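Halogenase PltM (Pseudomonas fluorescens, PDB 6BZN) is an FAD-dependent halogenase that chlorinates, brominates or iodinates phenolic substrates. Local coordinates at residues A[338-342]-A[356-361]; A[328-332]-A[385-390]; A[324-328]-A[341-347]; A[363-368]-A[381-385]; A[27-31]-A[189-193]. All blocks are in the same frame, centred on the assembly; numbering follows the deposited sequence.

Contact 1: A[338-342]-A[356-361]; sequences LLPQA and TTFESI
Thr357 OG1 is held by three groups: two waters, each leading to Gln341, and the carbonyl of Gly353 one turn back. With OG1 anti to the carbonyl carbon (chi1 -64°), the hydroxyl stands on the Gln341 side of its helix. One water donates to OG1 at 3.1 Å and accepts from Gln341 N at 2.9 Å. The second water donates to OG1 at 2.7 Å and reaches Gln341 OE1 only weakly; the bend at chi2 (-74°) folds the glutamine amide back towards it. A third water donates to Leu338 O and lies 2.8 Å from Ser360 OG. The polar links between the two segments all run through these waters.

The direct contact belongs to Pro340, whose ring rests across Thr356 and Ser360, one turn apart on the facing helix. Pro340 CG and CD sit on Ser360 CB, tight for carbon, with CG to CB at 3.4 Å. Towards the CB end of the same rim, the methyl CG2 of Thr356 lies 3.7 Å from Pro340 CB. Leu339, at the N-cap position, lays both methyls across Ile361 CG1, with CD1 4.2 Å from it. Gln341 binds FAD, and the side chain of Thr357 comes within about 4 Å of that of Ala34, another FAD-binding residue, so the interface backs on to the cofactor region. The short helix 340-343 is thus set against the long helix 352-374, with Cys389 of helix 383-406 touching Pro340 and Thr38 of helix 33-44 touching both Leu339 and Ile361.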
# COMPACT_ATOMS: atom_id res chain seq x y z
N LEU A 338 -15.05 7.86 -4.11
CA LEU A 338 -13.81 8.07 -3.38
C LEU A 338 -12.90 6.90 -3.69
O LEU A 338 -13.28 5.74 -3.52
CB LEU A 338 -14.05 8.11 -1.87
CG LEU A 338 -14.59 9.39 -1.24
CD1 LEU A 338 -15.76 9.98 -1.98
CD2 LEU A 338 -14.91 9.15 0.23
N LEU A 339 -11.69 7.20 -4.15
CA LEU A 339 -10.68 6.16 -4.27
C LEU A 339 -10.20 5.73 -2.88
O LEU A 339 -10.54 6.37 -1.87
CB LEU A 339 -9.55 6.63 -5.18
CG LEU A 339 -9.85 6.69 -6.68
CD1 LEU A 339 -8.57 7.10 -7.40
CD2 LEU A 339 -10.38 5.39 -7.25
N PRO A 340 -9.43 4.62 -2.80
CA PRO A 340 -9.12 4.08 -1.47
C PRO A 340 -8.48 5.01 -0.46
O PRO A 340 -8.94 5.03 0.67
CB PRO A 340 -8.23 2.89 -1.78
CG PRO A 340 -8.81 2.39 -3.06
CD PRO A 340 -9.09 3.64 -3.85
N GLN A 341 -7.47 5.79 -0.83
CA GLN A 341 -6.86 6.72 0.15
C GLN A 341 -7.86 7.72 0.75
O GLN A 341 -7.76 8.07 1.93
CB GLN A 341 -5.70 7.51 -0.46
CG GLN A 341 -4.46 6.71 -0.73
CD GLN A 341 -3.68 6.35 0.54
OE1 GLN A 341 -3.45 5.17 0.81
NE2 GLN A 341 -3.23 7.37 1.28
N ALA A 342 -8.80 8.18 -0.07
CA ALA A 342 -9.86 9.06 0.39
C ALA A 342 -10.90 8.33 1.27
O ALA A 342 -11.63 8.98 2.01
CB ALA A 342 -10.54 9.73 -0.79
N THR A 356 -4.63 -1.70 -2.79
CA THR A 356 -6.05 -1.38 -2.79
C THR A 356 -6.34 -0.28 -3.81
O THR A 356 -7.32 -0.38 -4.57
CB THR A 356 -6.53 -0.95 -1.40
OG1 THR A 356 -6.13 -1.94 -0.43
CG2 THR A 356 -8.02 -0.80 -1.36
N THR A 357 -5.48 0.74 -3.84
CA THR A 357 -5.58 1.83 -4.82
C THR A 357 -5.63 1.36 -6.28
O THR A 357 -6.54 1.73 -7.03
CB THR A 357 -4.45 2.85 -4.63
OG1 THR A 357 -4.58 3.45 -3.34
CG2 THR A 357 -4.48 3.96 -5.70
N PHE A 358 -4.64 0.58 -6.71
CA PHE A 358 -4.57 0.21 -8.12
C PHE A 358 -5.71 -0.72 -8.49
O PHE A 358 -6.24 -0.64 -9.60
CB PHE A 358 -3.21 -0.42 -8.48
CG PHE A 358 -2.02 0.49 -8.25
CD1 PHE A 358 -2.12 1.87 -8.40
CD2 PHE A 358 -0.79 -0.04 -7.93
CE1 PHE A 358 -1.02 2.68 -8.19
CE2 PHE A 358 0.32 0.77 -7.72
CZ PHE A 358 0.20 2.14 -7.83
N GLU A 359 -6.09 -1.61 -7.57
CA GLU A 359 -7.21 -2.52 -7.84
C GLU A 359 -8.51 -1.73 -7.96
O GLU A 359 -9.32 -1.99 -8.85
CB GLU A 359 -7.35 -3.62 -6.80
CG GLU A 359 -8.44 -4.61 -7.22
CD GLU A 359 -8.57 -5.82 -6.33
OE1 GLU A 359 -7.59 -6.17 -5.64
OE2 GLU A 359 -9.67 -6.43 -6.35
N SER A 360 -8.68 -0.72 -7.10
CA SER A 360 -9.91 0.08 -7.14
C SER A 360 -10.03 0.84 -8.46
O SER A 360 -11.12 0.95 -9.04
CB SER A 360 -9.98 1.04 -5.93
OG SER A 360 -11.26 1.64 -5.88
N ILE A 361 -8.91 1.36 -8.96
CA ILE A 361 -8.92 2.06 -10.26
C ILE A 361 -9.34 1.09 -11.36
O ILE A 361 -10.16 1.41 -12.23
CB ILE A 361 -7.56 2.72 -10.58
CG1 ILE A 361 -7.25 3.80 -9.55
CG2 ILE A 361 -7.54 3.31 -11.99
CD1 ILE A 361 -5.80 4.24 -9.54
O HOH W 1 -12.50 3.08 -3.81
O HOH W 2 -6.36 5.95 -3.54
O HOH W 3 -2.27 4.52 -2.34

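Contact 2: A[328-332]-A[385-390]; sequences SVQNV and VERHCL
The Asn331 and Glu386 side chains lie alongside each other and point opposite ways, the amide and carboxylate planes turned 46° apart. The amide oxygen OD1 comes 3.2 Å from Glu386 CB, buried and with no polar partner; ND2, on the other branch, lies 3.6 Å from Cys389 CB and bonds to Thr343 OG1. Asn331 CG sits between its backbone N and carbonyl carbon (chi1 81°), which turns the amide on to the helix. The carboxylate reaches the backbone with its chain extended. Glu386 OE2 accepts from Asn331 N at 2.9 Å, on its anti side and out of the carboxylate plane, and weakly from Val332 N at 3.4 Å. A salt bridge to the same OE2 from Arg379, which also bonds Val332 O, adds a third grip and probably favours the ionised carboxylate. Through water, OE1 reaches Val329 O. Further along the helix, the methyls of Leu390 lie against two backbone carbonyl oxygens, CD1 3.5 Å from Val329 O and CD2 3.6 Å from Ser328 O. The loop between strands 327-328 and 336-338 is laid over the start of helix 383-406, whose Val385 and Cys389 also touch Cys337 of strand 336-338 and Pro340 of helix 340-343 respectively.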
# COMPACT_ATOMS: atom_id res chain seq x y z
N SER A 328 -14.42 4.43 5.99
CA SER A 328 -15.64 5.12 5.58
C SER A 328 -16.82 4.18 5.52
O SER A 328 -16.67 2.99 5.24
CB SER A 328 -15.47 5.78 4.22
OG SER A 328 -14.45 6.77 4.23
N VAL A 329 -18.00 4.72 5.80
CA VAL A 329 -19.22 3.92 5.81
C VAL A 329 -19.76 3.64 4.40
O VAL A 329 -20.46 2.65 4.17
CB VAL A 329 -20.31 4.54 6.72
CG1 VAL A 329 -19.79 4.71 8.14
CG2 VAL A 329 -20.80 5.89 6.20
N GLN A 330 -19.45 4.54 3.46
CA GLN A 330 -19.78 4.40 2.03
C GLN A 330 -18.69 5.14 1.28
O GLN A 330 -17.99 5.97 1.88
CB GLN A 330 -21.11 5.06 1.68
CG GLN A 330 -22.35 4.40 2.25
CD GLN A 330 -23.64 5.06 1.76
OE1 GLN A 330 -23.64 6.21 1.35
NE2 GLN A 330 -24.74 4.32 1.81
N ASN A 331 -18.54 4.85 0.00
CA ASN A 331 -17.62 5.64 -0.81
C ASN A 331 -18.00 5.85 -2.26
O ASN A 331 -17.20 6.36 -3.03
CB ASN A 331 -16.20 5.05 -0.69
CG ASN A 331 -15.99 3.84 -1.58
OD1 ASN A 331 -16.95 3.17 -1.97
ND2 ASN A 331 -14.74 3.54 -1.91
N VAL A 332 -19.22 5.48 -2.65
CA VAL A 332 -19.73 5.78 -3.98
C VAL A 332 -21.12 6.37 -3.85
O VAL A 332 -21.85 6.08 -2.90
CB VAL A 332 -19.76 4.53 -4.90
CG1 VAL A 332 -18.36 3.93 -5.04
CG2 VAL A 332 -20.72 3.47 -4.38
N VAL A 385 -17.40 -1.49 -6.57
CA VAL A 385 -16.23 -0.68 -6.23
C VAL A 385 -16.21 -0.45 -4.71
O VAL A 385 -15.17 -0.62 -4.04
CB VAL A 385 -16.20 0.65 -7.02
CG1 VAL A 385 -15.04 1.52 -6.60
CG2 VAL A 385 -16.10 0.35 -8.51
N GLU A 386 -17.36 -0.08 -4.14
CA GLU A 386 -17.47 0.08 -2.70
C GLU A 386 -17.22 -1.21 -1.93
O GLU A 386 -16.54 -1.21 -0.91
CB GLU A 386 -18.86 0.61 -2.35
CG GLU A 386 -19.05 0.89 -0.87
CD GLU A 386 -20.35 1.60 -0.61
OE1 GLU A 386 -21.34 0.93 -0.24
OE2 GLU A 386 -20.41 2.83 -0.83
N ARG A 387 -17.83 -2.30 -2.39
CA ARG A 387 -17.66 -3.59 -1.75
C ARG A 387 -16.19 -3.99 -1.69
O ARG A 387 -15.70 -4.35 -0.63
CB ARG A 387 -18.50 -4.66 -2.45
CG ARG A 387 -18.29 -6.06 -1.90
CD ARG A 387 -19.32 -7.02 -2.49
NE ARG A 387 -19.01 -8.42 -2.19
CZ ARG A 387 -18.87 -9.41 -3.08
NH1 ARG A 387 -19.02 -9.21 -4.39
NH2 ARG A 387 -18.60 -10.64 -2.65
N HIS A 388 -15.48 -3.91 -2.81
CA HIS A 388 -14.04 -4.14 -2.80
C HIS A 388 -13.31 -3.22 -1.80
O HIS A 388 -12.57 -3.71 -0.95
CB HIS A 388 -13.42 -3.97 -4.19
CG HIS A 388 -11.94 -3.84 -4.13
ND1 HIS A 388 -11.29 -2.64 -4.32
CD2 HIS A 388 -10.99 -4.73 -3.77
CE1 HIS A 388 -9.99 -2.81 -4.14
NE2 HIS A 388 -9.79 -4.07 -3.80
N CYS A 389 -13.54 -1.91 -1.87
CA CYS A 389 -12.74 -0.97 -1.07
C CYS A 389 -12.98 -1.13 0.42
O CYS A 389 -12.02 -1.21 1.22
CB CYS A 389 -12.98 0.47 -1.49
SG CYS A 389 -11.82 1.58 -0.65
N LEU A 390 -14.25 -1.22 0.81
CA LEU A 390 -14.57 -1.34 2.24
C LEU A 390 -14.08 -2.69 2.80
O LEU A 390 -13.56 -2.74 3.90
CB LEU A 390 -16.05 -1.13 2.52
CG LEU A 390 -16.70 0.20 2.10
CD1 LEU A 390 -17.97 0.47 2.92
CD2 LEU A 390 -15.78 1.42 2.14
O HOH W 4 -21.85 0.96 2.45

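Contact 3: A[324-328]-A[341-347]; sequences INYRS and QATGFID
Tyr326 and Phe345 form an isolated antiparallel bridge, a hydrogen-bonded pair with Tyr326 N to Phe345 O at 3.0 Å and Phe345 N to Tyr326 O at 2.9 Å. Gly344, the first residue past the helix, passes close to segment 324-328, its CA 4.0 Å from Arg327 CA. The Tyr326 side chain stands between its own backbone N and carbonyl carbon (chi1 54°), which brings the ring alongside residues 341-344, with Phe345 N over one face. There the hydroxyl donates to Gln341 O in a short bond, OH to O 2.5 Å, lying in the carbonyl plane and at the ring edge. Phe345 CB makes an off-centre CH-pi contact with the same ring, 30° off its normal.

Both Tyr326 and Gln341 bind FAD, so the hydroxyl-to-carbonyl bond ties together two parts of a cofactor-contacting surface; Arg206 adds a cation-pi contact to the tyrosine. The segment 341-347 is the exit from helix 340-343, while strand 327-328 pairs on its other side with strand 206-207.

Ser328 OG donates to a lone pair of Thr343 O, 2.5 Å away, and a water links the same hydroxyl to Ala342 O. At the far end Asn325 ND2 donates to Ile346 O at 2.7 Å, a bent bond (134°), while its OD1 is taken up by Arg323 and Thr215. The Phe345 ring turns an edge to the Ile324 carbonyl, CD2 to O 3.4 Å, and the nearest atom of the Phe345 side chain is about 4 Å from a bound calcium ion.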
# COMPACT_ATOMS: atom_id res chain seq x y z
N ILE A 324 -3.16 7.67 12.00
CA ILE A 324 -3.16 7.44 10.57
C ILE A 324 -4.32 6.59 10.05
O ILE A 324 -4.49 6.48 8.84
CB ILE A 324 -1.80 6.88 10.11
CG1 ILE A 324 -1.58 5.46 10.60
CG2 ILE A 324 -0.68 7.80 10.56
CD1 ILE A 324 -0.22 4.90 10.24
N ASN A 325 -5.15 6.06 10.95
CA ASN A 325 -6.15 5.06 10.60
C ASN A 325 -7.53 5.68 10.46
O ASN A 325 -7.95 6.43 11.32
CB ASN A 325 -6.24 3.96 11.66
CG ASN A 325 -4.99 3.85 12.50
OD1 ASN A 325 -4.87 4.52 13.54
ND2 ASN A 325 -4.02 3.06 12.05
N TYR A 326 -8.25 5.30 9.41
CA TYR A 326 -9.64 5.72 9.23
C TYR A 326 -10.30 4.81 8.23
O TYR A 326 -9.61 4.12 7.47
CB TYR A 326 -9.71 7.18 8.78
CG TYR A 326 -8.90 7.51 7.55
CD1 TYR A 326 -9.45 7.38 6.28
CD2 TYR A 326 -7.60 7.96 7.65
CE1 TYR A 326 -8.71 7.68 5.14
CE2 TYR A 326 -6.85 8.25 6.52
CZ TYR A 326 -7.41 8.11 5.27
OH TYR A 326 -6.65 8.40 4.16
N ARG A 327 -11.62 4.77 8.26
CA ARG A 327 -12.42 4.05 7.29
C ARG A 327 -13.62 4.91 6.93
O ARG A 327 -13.79 6.00 7.48
CB ARG A 327 -12.86 2.69 7.85
CG ARG A 327 -13.79 2.76 9.04
CD ARG A 327 -14.29 1.38 9.47
NE ARG A 327 -15.34 1.59 10.48
CZ ARG A 327 -16.65 1.66 10.25
NH1 ARG A 327 -17.18 1.49 9.03
NH2 ARG A 327 -17.46 1.88 11.27
N SER A 328 -14.42 4.43 5.99
CA SER A 328 -15.64 5.12 5.58
C SER A 328 -16.82 4.18 5.52
O SER A 328 -16.67 2.99 5.24
CB SER A 328 -15.47 5.78 4.22
OG SER A 328 -14.45 6.77 4.23
N GLN A 341 -7.47 5.79 -0.83
CA GLN A 341 -6.86 6.72 0.15
C GLN A 341 -7.86 7.72 0.75
O GLN A 341 -7.76 8.07 1.93
CB GLN A 341 -5.70 7.51 -0.46
CG GLN A 341 -4.46 6.71 -0.73
CD GLN A 341 -3.68 6.35 0.54
OE1 GLN A 341 -3.45 5.17 0.81
NE2 GLN A 341 -3.23 7.37 1.28
N ALA A 342 -8.80 8.18 -0.07
CA ALA A 342 -9.86 9.06 0.39
C ALA A 342 -10.90 8.33 1.27
O ALA A 342 -11.63 8.98 2.01
CB ALA A 342 -10.54 9.73 -0.79
N THR A 343 -10.96 7.00 1.17
CA THR A 343 -11.95 6.17 1.86
C THR A 343 -11.46 5.62 3.18
O THR A 343 -12.15 5.70 4.20
CB THR A 343 -12.33 4.96 0.97
OG1 THR A 343 -12.78 5.44 -0.29
CG2 THR A 343 -13.41 4.13 1.59
N GLY A 344 -10.27 5.02 3.15
CA GLY A 344 -9.73 4.39 4.33
C GLY A 344 -8.25 4.13 4.24
O GLY A 344 -7.72 3.94 3.15
N PHE A 345 -7.57 4.18 5.38
CA PHE A 345 -6.16 3.81 5.47
C PHE A 345 -5.90 3.16 6.81
O PHE A 345 -6.48 3.55 7.80
CB PHE A 345 -5.27 5.03 5.33
CG PHE A 345 -3.81 4.69 5.23
CD1 PHE A 345 -3.30 4.18 4.04
CD2 PHE A 345 -2.95 4.85 6.31
CE1 PHE A 345 -1.95 3.85 3.93
CE2 PHE A 345 -1.61 4.54 6.20
CZ PHE A 345 -1.11 4.04 5.00
N ILE A 346 -5.00 2.17 6.84
CA ILE A 346 -4.71 1.46 8.08
C ILE A 346 -3.30 1.72 8.56
O ILE A 346 -3.10 2.28 9.64
CB ILE A 346 -4.99 -0.05 7.93
CG1 ILE A 346 -6.48 -0.30 7.57
CG2 ILE A 346 -4.62 -0.80 9.20
CD1 ILE A 346 -7.51 0.22 8.56
N ASP A 347 -2.30 1.33 7.78
CA ASP A 347 -0.91 1.45 8.24
C ASP A 347 0.02 1.22 7.06
O ASP A 347 -0.35 0.56 6.11
CB ASP A 347 -0.66 0.40 9.34
CG ASP A 347 0.56 0.70 10.21
OD1 ASP A 347 1.67 0.30 9.80
OD2 ASP A 347 0.41 1.29 11.33
O HOH W 5 -13.59 9.05 3.84

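Contact 4: A[363-368]-A[381-385]; sequences RLAPKV and QFIEV
Phe382 meets segment 363-368 with the CD1 and CE1 atoms of its ring. CD1 packs on Lys367 CB at 3.9 Å and on Leu364 CD1 at 4.0 Å, while CE1 reaches Val368 CG2, whose side chain stands roughly perpendicular to the phenylalanine. Gln381 CB lies over the centre of one ring face. Beside the ring, Val385 points CG2 at the helix backbone, 3.7 Å from Leu364 CA, and the Leu364 side chain, with CG anti to the backbone N (chi1 177°), brings CD1 in between valine and phenylalanine.

Lys367 and Val385 lie side by side, pointing opposite ways, and Lys367 CD touches both Val385 CG2, at 3.8 Å, and Gln381 O. These helices, 352-374 and 383-406, follow each other in the chain and run roughly antiparallel, forming a helical hairpin; the first is kinked at Pro366, whose N has no bond to the preceding turn, and Phe382 is at the N-cap position of the second.

A bend at chi4 (-66°) turns Lys367 NZ to its salt bridge with Glu452 and to a water 3.0 Å away that donates to Gln381 O. A second water accepts from Glu384 N at 2.9 Å, at the helix start, donates to Gln381 O as well, and touches NZ only weakly. A third links Lys367 O to Gln381 NE2. Arg363 and Glu384 do not meet at their charged ends: Arg363 pairs with Glu359, Glu384 with Arg387.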
# COMPACT_ATOMS: atom_id res chain seq x y z
N ARG A 363 -11.11 -1.62 -11.13
CA ARG A 363 -12.53 -1.94 -11.03
C ARG A 363 -13.43 -0.77 -11.42
O ARG A 363 -14.46 -0.98 -12.07
CB ARG A 363 -12.87 -2.37 -9.61
CG ARG A 363 -12.29 -3.71 -9.22
CD ARG A 363 -12.45 -3.96 -7.74
NE ARG A 363 -12.04 -5.31 -7.33
CZ ARG A 363 -12.82 -6.40 -7.34
NH1 ARG A 363 -14.07 -6.36 -7.78
NH2 ARG A 363 -12.33 -7.56 -6.90
N LEU A 364 -13.07 0.44 -11.01
CA LEU A 364 -13.90 1.63 -11.24
C LEU A 364 -13.94 2.10 -12.70
O LEU A 364 -15.00 2.48 -13.21
CB LEU A 364 -13.41 2.79 -10.34
CG LEU A 364 -14.14 4.13 -10.49
CD1 LEU A 364 -15.59 4.04 -10.06
CD2 LEU A 364 -13.37 5.21 -9.72
N ALA A 365 -12.79 2.12 -13.37
CA ALA A 365 -12.66 2.81 -14.66
C ALA A 365 -13.61 2.26 -15.73
O ALA A 365 -14.27 3.04 -16.40
CB ALA A 365 -11.22 2.84 -15.15
N PRO A 366 -13.73 0.92 -15.85
CA PRO A 366 -14.69 0.37 -16.82
C PRO A 366 -16.13 0.77 -16.53
O PRO A 366 -16.90 0.97 -17.47
CB PRO A 366 -14.52 -1.15 -16.68
CG PRO A 366 -13.13 -1.30 -16.19
CD PRO A 366 -12.96 -0.17 -15.22
N LYS A 367 -16.47 0.92 -15.25
CA LYS A 367 -17.81 1.31 -14.85
C LYS A 367 -18.08 2.78 -15.16
O LYS A 367 -19.18 3.14 -15.53
CB LYS A 367 -18.05 1.00 -13.38
CG LYS A 367 -17.87 -0.48 -13.06
CD LYS A 367 -18.05 -0.76 -11.59
CE LYS A 367 -17.72 -2.21 -11.24
NZ LYS A 367 -18.68 -3.14 -11.88
N VAL A 368 -17.08 3.63 -14.98
CA VAL A 368 -17.22 5.05 -15.31
C VAL A 368 -17.40 5.20 -16.83
O VAL A 368 -18.23 5.99 -17.29
CB VAL A 368 -16.03 5.88 -14.77
CG1 VAL A 368 -16.05 7.31 -15.29
CG2 VAL A 368 -16.07 5.88 -13.25
N GLN A 381 -24.63 1.19 -9.85
CA GLN A 381 -23.65 0.84 -10.88
C GLN A 381 -22.24 0.69 -10.32
O GLN A 381 -21.44 -0.01 -10.89
CB GLN A 381 -23.61 1.91 -11.99
CG GLN A 381 -24.89 2.03 -12.81
CD GLN A 381 -25.01 3.38 -13.51
OE1 GLN A 381 -26.03 4.07 -13.38
NE2 GLN A 381 -23.97 3.78 -14.23
N PHE A 382 -21.95 1.37 -9.21
CA PHE A 382 -20.59 1.39 -8.64
C PHE A 382 -20.48 0.57 -7.36
O PHE A 382 -19.45 0.59 -6.70
CB PHE A 382 -20.17 2.84 -8.42
CG PHE A 382 -20.35 3.70 -9.64
CD1 PHE A 382 -19.54 3.51 -10.75
CD2 PHE A 382 -21.32 4.68 -9.69
CE1 PHE A 382 -19.71 4.29 -11.89
CE2 PHE A 382 -21.50 5.46 -10.82
CZ PHE A 382 -20.69 5.25 -11.93
N ILE A 383 -21.51 -0.21 -7.04
CA ILE A 383 -21.57 -0.87 -5.73
C ILE A 383 -20.42 -1.85 -5.50
O ILE A 383 -19.93 -1.96 -4.39
CB ILE A 383 -22.95 -1.55 -5.49
CG1 ILE A 383 -23.15 -1.88 -4.01
CG2 ILE A 383 -23.14 -2.79 -6.35
CD1 ILE A 383 -23.34 -0.67 -3.13
N GLU A 384 -19.96 -2.52 -6.54
CA GLU A 384 -18.85 -3.46 -6.39
C GLU A 384 -17.51 -2.75 -6.15
O GLU A 384 -16.59 -3.35 -5.60
CB GLU A 384 -18.78 -4.41 -7.58
CG GLU A 384 -20.01 -5.31 -7.71
CD GLU A 384 -20.23 -6.27 -6.54
OE1 GLU A 384 -19.24 -6.72 -5.93
OE2 GLU A 384 -21.41 -6.59 -6.24
N VAL A 385 -17.40 -1.49 -6.57
CA VAL A 385 -16.23 -0.68 -6.23
C VAL A 385 -16.21 -0.45 -4.71
O VAL A 385 -15.17 -0.62 -4.04
CB VAL A 385 -16.20 0.65 -7.02
CG1 VAL A 385 -15.04 1.52 -6.60
CG2 VAL A 385 -16.10 0.35 -8.51
O HOH W 6 -20.67 -2.41 -9.38
O HOH W 7 -21.64 1.82 -15.00
O HOH W 8 -21.35 -2.05 -12.86

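Contact 5: A[27-31]-A[189-193]; sequences IIIGS and IIDAA
Ile27 and Ile29 bond to Ile190 and Ala192 in the regular ladder of two adjacent parallel strands, whose axes approach to 4.7 Å with directions 15° apart. Ile27 O accepts from Ile190 N at 2.8 Å, Ile190 O accepts from Ile29 N at 2.9 Å, and Ile29 O from Ala192 N at 2.7 Å; the last bond is the most bent (135°), as the second strand is already ending. CA-H...O contacts from Ile189 and Ile28 back up the first two. Gly30, where the first strand ends, has a positive phi suited to glycine and probably begins the glycine-rich GxGxxG turn of a Rossmann-type FAD-binding fold.

The apolar contacts divide between the two faces. On one, Ile189 has CG1 anti to the backbone N (chi1 -173°), and its CD1 lies between Ile27 CG2 and Ile29 CD1, 3.6 Å from the latter. On the Ile28 and Ile190 face, Ile28 CG2 also reaches Ala192 CB, just past the strand end, at 3.8 Å.

Of the side-chain bonds, one closes within the second segment. Asp191 OD1 accepts from Ala193 N at 2.9 Å, closing an Asx turn at the end of the strand, and its OD2 is bonded to Ser197.

Strands 24-29 and 188-191 occupy the inside of a five-stranded parallel sheet, strand 49-52 bonding to the far side of the first and strand 336-338 flanking the second. Helix 33-44 packs on the Ile28 and Ile190 face through Thr38, and helix 198-203 on the face of Ile29, Ile189 and Asp191.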
# COMPACT_ATOMS: atom_id res chain seq x y z
N ILE A 27 -14.25 14.90 -13.34
CA ILE A 27 -13.29 15.67 -12.57
C ILE A 27 -12.63 14.72 -11.57
O ILE A 27 -13.30 13.90 -10.93
CB ILE A 27 -13.95 16.87 -11.87
CG1 ILE A 27 -14.31 17.93 -12.91
CG2 ILE A 27 -13.02 17.50 -10.83
CD1 ILE A 27 -15.34 18.94 -12.46
N ILE A 28 -11.30 14.83 -11.47
CA ILE A 28 -10.51 14.03 -10.55
C ILE A 28 -9.80 14.98 -9.59
O ILE A 28 -9.09 15.86 -10.04
CB ILE A 28 -9.47 13.17 -11.29
CG1 ILE A 28 -10.17 12.18 -12.22
CG2 ILE A 28 -8.61 12.38 -10.30
CD1 ILE A 28 -9.24 11.46 -13.16
N ILE A 29 -10.02 14.81 -8.29
CA ILE A 29 -9.31 15.59 -7.28
C ILE A 29 -8.06 14.80 -6.88
O ILE A 29 -8.16 13.67 -6.42
CB ILE A 29 -10.17 15.85 -6.03
CG1 ILE A 29 -11.51 16.51 -6.40
CG2 ILE A 29 -9.43 16.78 -5.07
CD1 ILE A 29 -12.55 16.31 -5.32
N GLY A 30 -6.89 15.42 -7.05
CA GLY A 30 -5.59 14.82 -6.72
C GLY A 30 -4.81 14.41 -7.96
O GLY A 30 -5.32 13.70 -8.82
N SER A 31 -3.56 14.86 -8.06
CA SER A 31 -2.75 14.60 -9.23
C SER A 31 -1.57 13.70 -8.88
O SER A 31 -0.59 13.67 -9.63
CB SER A 31 -2.24 15.92 -9.82
OG SER A 31 -1.34 16.57 -8.92
N ILE A 189 -17.42 12.90 -10.29
CA ILE A 189 -16.21 13.36 -9.60
C ILE A 189 -15.55 12.19 -8.86
O ILE A 189 -16.22 11.43 -8.17
CB ILE A 189 -16.47 14.60 -8.69
CG1 ILE A 189 -15.16 15.14 -8.12
CG2 ILE A 189 -17.46 14.32 -7.56
CD1 ILE A 189 -15.25 16.61 -7.71
N ILE A 190 -14.25 12.04 -9.06
CA ILE A 190 -13.46 11.00 -8.38
C ILE A 190 -12.51 11.69 -7.41
O ILE A 190 -11.73 12.54 -7.81
CB ILE A 190 -12.67 10.16 -9.39
CG1 ILE A 190 -13.65 9.42 -10.30
CG2 ILE A 190 -11.76 9.14 -8.68
CD1 ILE A 190 -13.01 8.78 -11.50
N ASP A 191 -12.59 11.31 -6.14
CA ASP A 191 -11.68 11.83 -5.14
C ASP A 191 -10.46 10.91 -5.04
O ASP A 191 -10.52 9.83 -4.43
CB ASP A 191 -12.34 11.95 -3.77
CG ASP A 191 -11.53 12.81 -2.80
OD1 ASP A 191 -10.29 12.91 -2.94
OD2 ASP A 191 -12.16 13.40 -1.90
N ALA A 192 -9.36 11.38 -5.61
CA ALA A 192 -8.09 10.66 -5.63
C ALA A 192 -7.10 11.31 -4.66
O ALA A 192 -5.90 11.09 -4.76
CB ALA A 192 -7.53 10.65 -7.04
N ALA A 193 -7.60 12.09 -3.71
CA ALA A 193 -6.75 12.71 -2.69
C ALA A 193 -6.54 11.72 -1.53
O ALA A 193 -6.96 10.58 -1.59
CB ALA A 193 -7.39 14.00 -2.21

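Overall arrangement
From the N terminus, contact 5 closes the longest loop, 157 residues, joining strands 24-29 and 188-191 inside the parallel sheet. The other four lie after it along the chain and form a continuous group. Contacts 3 and 2 start from overlapping segments that share Ser328; contact 3 closes first, at 341-347, and contact 2 spans the wider loop to helix 383-406. Within that wider loop contact 1 opens at 338-342, sharing Gln341 and Ala342 with the closing segment of contact 3, and contact 4 follows in series along helix 352-374, ending on Val385, where contact 2 also closes. Leu339 N bonds to Asp191 O, which links contact 1 to contact 5 and the helices to the sheet.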